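Local coordinates for protein ORF10 (Moritella marina, PDB 6RIW) that forms the ketosynthase-chain length factor didomain of a polyunsaturated fatty acid synthase, where it probably carries out chain-extending condensation of acyl groups, at residues Q486-F498 and I827-N839. Residues are numbered along the deposited sequence; the frame is centred on the assembly and turned at random.
Sequences QFKTLLNNNQNTF and ISSVKANIGHTFN
N833 reaches from the K831-H836 part of the chain-length-factor half, the counterpart of the ketosynthase KxNxGH motif in this thiolase-type fold, to the end of helix 484-492, which closes in a Schellman motif at N494. N833 is used twice, through its carboxamide and through its backbone O. Its CG lies anti to the carbonyl carbon (chi1 -48°), which turns the carboxamide to the residues after the helix; there ND2 donates in its own amide plane to Q495 O, 2.9 Å and almost straight at 172°, and weakly to N494 OD1. N833 O receives T497 N at 3.1 Å, nearly along the C=O axis, and a CA-H...O contact from N496 CA. N496 OD1 accepts from F498 N at 2.9 Å, an Asx turn. T497 OG1 hydrogen-bonds with S528 OG. Were N833 an alanine, Q495 O and N494 OD1 would probably lose their shared donor, and L491 CD2 the amide it packs on. That methyl crosses the amide at about a right angle, 3.7 Å from N833 OD1. In the apolar packing F487 sets its ring edge against V830 CG2 (CZ, 3.7 Å), while I834 CG2 meets F487 CE1 and L490 CD2, each at 3.8 Å. Helix 841-854 and strand 469-478 adjoin this cluster through F487. F498 packs against the 831-835 backbone, N833 O over one ring face, its edge facing K831 O and G835, whose positive phi suits a glycine; CE1 of F498 stands 3.5 Å from G835 N.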
loop_
_atom_site.group_PDB
_atom_site.type_symbol
_atom_site.label_atom_id
_atom_site.label_comp_id
_atom_site.label_asym_id
_atom_site.label_seq_id
_atom_site.Cartn_x
_atom_site.Cartn_y
_atom_site.Cartn_z
ATOM N N GLN A 486 20.056 19.899 9.729
ATOM C CA GLN A 486 19.155 21.046 9.814
ATOM C C GLN A 486 17.989 20.775 10.757
ATOM O O GLN A 486 17.564 21.659 11.508
ATOM C CB GLN A 486 18.653 21.409 8.409
ATOM C CG GLN A 486 19.704 22.081 7.526
ATOM C CD GLN A 486 19.211 22.294 6.091
ATOM O OE1 GLN A 486 18.019 22.500 5.862
ATOM N NE2 GLN A 486 20.128 22.244 5.125
ATOM N N PHE A 487 17.459 19.551 10.738
ATOM C CA PHE A 487 16.401 19.188 11.677
ATOM C C PHE A 487 16.910 19.248 13.117
ATOM O O PHE A 487 16.215 19.735 14.018
ATOM C CB PHE A 487 15.906 17.780 11.320
ATOM C CG PHE A 487 14.585 17.363 11.971
ATOM C CD1 PHE A 487 13.516 18.241 12.091
ATOM C CD2 PHE A 487 14.426 16.057 12.406
ATOM C CE1 PHE A 487 12.320 17.829 12.655
ATOM C CE2 PHE A 487 13.232 15.626 12.987
ATOM C CZ PHE A 487 12.175 16.514 13.113
ATOM N N LYS A 488 18.111 18.727 13.358
ATOM C CA LYS A 488 18.667 18.759 14.712
ATOM C C LYS A 488 18.761 20.194 15.222
ATOM O O LYS A 488 18.344 20.504 16.342
ATOM C CB LYS A 488 20.038 18.082 14.704
ATOM C CG LYS A 488 20.663 17.873 16.095
ATOM C CD LYS A 488 22.061 17.225 15.946
ATOM C CE LYS A 488 22.782 17.124 17.292
ATOM N NZ LYS A 488 24.113 16.461 17.148
ATOM N N THR A 489 19.294 21.083 14.394
ATOM C CA THR A 489 19.422 22.494 14.772
ATOM C C THR A 489 18.063 23.139 14.995
ATOM O O THR A 489 17.856 23.870 15.971
ATOM C CB THR A 489 20.171 23.234 13.677
ATOM O OG1 THR A 489 21.487 22.689 13.580
ATOM C CG2 THR A 489 20.240 24.722 13.977
ATOM N N LEU A 490 17.122 22.888 14.083
ATOM C CA LEU A 490 15.762 23.377 14.261
ATOM C C LEU A 490 15.197 22.982 15.622
ATOM O O LEU A 490 14.630 23.815 16.340
ATOM C CB LEU A 490 14.889 22.836 13.118
ATOM C CG LEU A 490 13.443 23.333 13.079
ATOM C CD1 LEU A 490 13.371 24.607 12.272
ATOM C CD2 LEU A 490 12.538 22.261 12.459
ATOM N N LEU A 491 15.304 21.697 15.985
ATOM C CA LEU A 491 14.694 21.237 17.228
ATOM C C LEU A 491 15.386 21.846 18.438
ATOM O O LEU A 491 14.728 22.231 19.413
ATOM C CB LEU A 491 14.760 19.711 17.298
ATOM C CG LEU A 491 13.957 19.026 16.205
ATOM C CD1 LEU A 491 14.293 17.511 16.200
ATOM C CD2 LEU A 491 12.483 19.269 16.470
ATOM N N ASN A 492 16.712 21.938 18.389
ATOM C CA ASN A 492 17.446 22.449 19.545
ATOM C C ASN A 492 17.145 23.919 19.787
ATOM O O ASN A 492 17.145 24.364 20.939
ATOM C CB ASN A 492 18.941 22.229 19.356
ATOM C CG ASN A 492 19.350 20.797 19.653
ATOM O OD1 ASN A 492 18.665 20.103 20.392
ATOM N ND2 ASN A 492 20.455 20.350 19.075
ATOM N N ASN A 493 16.862 24.670 18.726
ATOM C CA ASN A 493 16.489 26.073 18.819
ATOM C C ASN A 493 14.991 26.293 18.975
ATOM O O ASN A 493 14.561 27.446 19.014
ATOM C CB ASN A 493 16.977 26.812 17.577
ATOM C CG ASN A 493 18.468 26.743 17.421
ATOM O OD1 ASN A 493 19.186 26.568 18.395
ATOM N ND2 ASN A 493 18.949 26.888 16.189
ATOM N N ASN A 494 14.202 25.222 19.069
ATOM C CA ASN A 494 12.742 25.272 19.117
ATOM C C ASN A 494 12.179 26.199 18.036
ATOM O O ASN A 494 11.291 27.017 18.281
ATOM C CB ASN A 494 12.220 25.667 20.503
ATOM C CG ASN A 494 10.772 25.226 20.727
ATOM O OD1 ASN A 494 10.294 24.209 20.161
ATOM N ND2 ASN A 494 10.055 25.993 21.536
ATOM N N GLN A 495 12.697 26.056 16.825
ATOM C CA GLN A 495 12.140 26.753 15.675
ATOM C C GLN A 495 11.153 25.861 14.921
ATOM O O GLN A 495 11.007 24.667 15.205
ATOM C CB GLN A 495 13.263 27.213 14.755
ATOM C CG GLN A 495 14.147 28.254 15.444
ATOM C CD GLN A 495 15.420 28.504 14.693
ATOM O OE1 GLN A 495 16.039 27.569 14.161
ATOM N NE2 GLN A 495 15.823 29.771 14.621
ATOM N N ASN A 496 10.464 26.461 13.947
ATOM C CA ASN A 496 9.562 25.713 13.076
ATOM C C ASN A 496 9.878 26.026 11.616
ATOM O O ASN A 496 10.590 26.985 11.288
ATOM C CB ASN A 496 8.085 26.039 13.381
ATOM C CG ASN A 496 7.738 27.503 13.092
ATOM O OD1 ASN A 496 7.727 27.941 11.938
ATOM N ND2 ASN A 496 7.455 28.255 14.138
ATOM N N THR A 497 9.300 25.215 10.728
ATOM C CA THR A 497 9.454 25.372 9.290
ATOM C C THR A 497 8.182 25.895 8.624
ATOM O O THR A 497 7.972 25.652 7.431
ATOM C CB THR A 497 9.839 24.037 8.668
ATOM O OG1 THR A 497 8.922 23.053 9.151
ATOM C CG2 THR A 497 11.259 23.649 9.094
ATOM N N PHE A 498 7.319 26.582 9.369
ATOM C CA PHE A 498 6.024 26.983 8.822
ATOM C C PHE A 498 6.183 28.146 7.851
ATOM O O PHE A 498 6.911 29.107 8.125
ATOM C CB PHE A 498 5.065 27.332 9.947
ATOM C CG PHE A 498 4.797 26.170 10.876
ATOM C CD1 PHE A 498 4.820 24.878 10.401
ATOM C CD2 PHE A 498 4.547 26.374 12.214
ATOM C CE1 PHE A 498 4.578 23.800 11.244
ATOM C CE2 PHE A 498 4.319 25.309 13.058
ATOM C CZ PHE A 498 4.330 24.022 12.572
ATOM N N ILE A 827 5.699 17.279 28.521
ATOM C CA ILE A 827 5.035 16.774 27.319
ATOM C C ILE A 827 5.305 17.756 26.185
ATOM O O ILE A 827 5.141 18.972 26.355
ATOM C CB ILE A 827 3.524 16.594 27.549
ATOM C CG1 ILE A 827 3.256 15.539 28.621
ATOM C CG2 ILE A 827 2.792 16.239 26.237
ATOM C CD1 ILE A 827 1.786 15.513 29.075
ATOM N N SER A 828 5.724 17.242 25.031
ATOM C CA SER A 828 5.902 18.101 23.865
ATOM C C SER A 828 5.594 17.279 22.615
ATOM O O SER A 828 5.338 16.075 22.695
ATOM C CB SER A 828 7.317 18.691 23.818
ATOM O OG SER A 828 8.278 17.697 23.463
ATOM N N SER A 829 5.619 17.932 21.450
ATOM C CA SER A 829 5.416 17.209 20.189
ATOM C C SER A 829 6.189 17.883 19.069
ATOM O O SER A 829 6.152 19.110 18.918
ATOM C CB SER A 829 3.937 17.133 19.787
ATOM O OG SER A 829 3.778 16.601 18.464
ATOM N N VAL A 830 6.851 17.051 18.259
ATOM C CA VAL A 830 7.552 17.494 17.077
ATOM C C VAL A 830 6.612 18.171 16.089
ATOM O O VAL A 830 7.068 18.902 15.208
ATOM C CB VAL A 830 8.255 16.265 16.438
ATOM C CG1 VAL A 830 7.230 15.326 15.804
ATOM C CG2 VAL A 830 9.329 16.707 15.453
ATOM N N LYS A 831 5.306 17.940 16.200
ATOM C CA LYS A 831 4.388 18.593 15.251
ATOM C C LYS A 831 4.347 20.108 15.443
ATOM O O LYS A 831 3.986 20.854 14.512
ATOM C CB LYS A 831 2.984 18.005 15.382
ATOM C CG LYS A 831 2.953 16.521 14.991
ATOM C CD LYS A 831 1.520 15.970 14.983
ATOM C CE LYS A 831 1.469 14.446 14.686
ATOM N NZ LYS A 831 2.250 13.698 15.745
ATOM N N ALA A 832 4.714 20.580 16.625
ATOM C CA ALA A 832 4.858 22.018 16.827
ATOM C C ALA A 832 5.985 22.609 15.976
ATOM O O ALA A 832 5.965 23.812 15.677
ATOM C CB ALA A 832 5.085 22.294 18.310
ATOM N N ASN A 833 6.970 21.801 15.584
ATOM C CA ASN A 833 8.074 22.288 14.762
ATOM C C ASN A 833 7.836 22.075 13.275
ATOM O O ASN A 833 8.202 22.938 12.473
ATOM C CB ASN A 833 9.401 21.605 15.160
ATOM C CG ASN A 833 9.617 21.618 16.641
ATOM O OD1 ASN A 833 9.225 20.689 17.336
ATOM N ND2 ASN A 833 10.219 22.693 17.149
ATOM N N ILE A 834 7.282 20.921 12.874
ATOM C CA ILE A 834 7.233 20.594 11.451
ATOM C C ILE A 834 5.835 20.128 11.033
ATOM O O ILE A 834 5.660 19.599 9.931
ATOM C CB ILE A 834 8.304 19.548 11.070
ATOM C CG1 ILE A 834 8.353 18.366 12.046
ATOM C CG2 ILE A 834 9.716 20.179 11.088
ATOM C CD1 ILE A 834 7.373 17.276 11.764
ATOM N N GLY A 835 4.829 20.342 11.887
ATOM C CA GLY A 835 3.452 20.041 11.496
ATOM C C GLY A 835 3.135 18.539 11.503
ATOM O O GLY A 835 3.931 17.702 11.910
ATOM N N HIS A 836 1.911 18.212 11.074
ATOM C CA HIS A 836 1.388 16.846 11.129
ATOM C C HIS A 836 1.693 16.171 9.799
ATOM O O HIS A 836 1.117 16.539 8.775
ATOM C CB HIS A 836 -0.121 16.869 11.377
ATOM C CG HIS A 836 -0.687 15.564 11.843
ATOM N ND1 HIS A 836 -0.181 14.346 11.436
ATOM C CD2 HIS A 836 -1.693 15.284 12.708
ATOM C CE1 HIS A 836 -0.855 13.370 12.025
ATOM N NE2 HIS A 836 -1.782 13.911 12.800
ATOM N N THR A 837 2.592 15.179 9.796
ATOM C CA THR A 837 2.973 14.529 8.547
ATOM C C THR A 837 2.281 13.175 8.358
ATOM O O THR A 837 2.748 12.351 7.562
ATOM C CB THR A 837 4.503 14.405 8.451
ATOM O OG1 THR A 837 5.010 13.591 9.529
ATOM C CG2 THR A 837 5.156 15.806 8.554
ATOM N N PHE A 838 1.184 12.940 9.089
ATOM C CA PHE A 838 0.256 11.835 8.879
ATOM C C PHE A 838 0.939 10.477 8.724
ATOM O O PHE A 838 1.405 9.908 9.719
ATOM C CB PHE A 838 -0.680 12.228 7.719
ATOM C CG PHE A 838 -1.645 13.295 8.168
ATOM C CD1 PHE A 838 -2.688 12.942 9.034
ATOM C CD2 PHE A 838 -1.404 14.640 7.904
ATOM C CE1 PHE A 838 -3.542 13.935 9.545
ATOM C CE2 PHE A 838 -2.255 15.649 8.433
ATOM C CZ PHE A 838 -3.306 15.286 9.244
ATOM N N ASN A 839 1.011 9.916 7.514
ATOM C CA ASN A 839 1.579 8.559 7.449
ATOM C C ASN A 839 3.062 8.508 7.804
ATOM O O ASN A 839 3.579 7.425 8.115
ATOM C CB ASN A 839 1.338 7.963 6.063
ATOM C CG ASN A 839 -0.138 7.750 5.804
ATOM O OD1 ASN A 839 -0.803 7.101 6.588
ATOM N ND2 ASN A 839 -0.661 8.319 4.715
#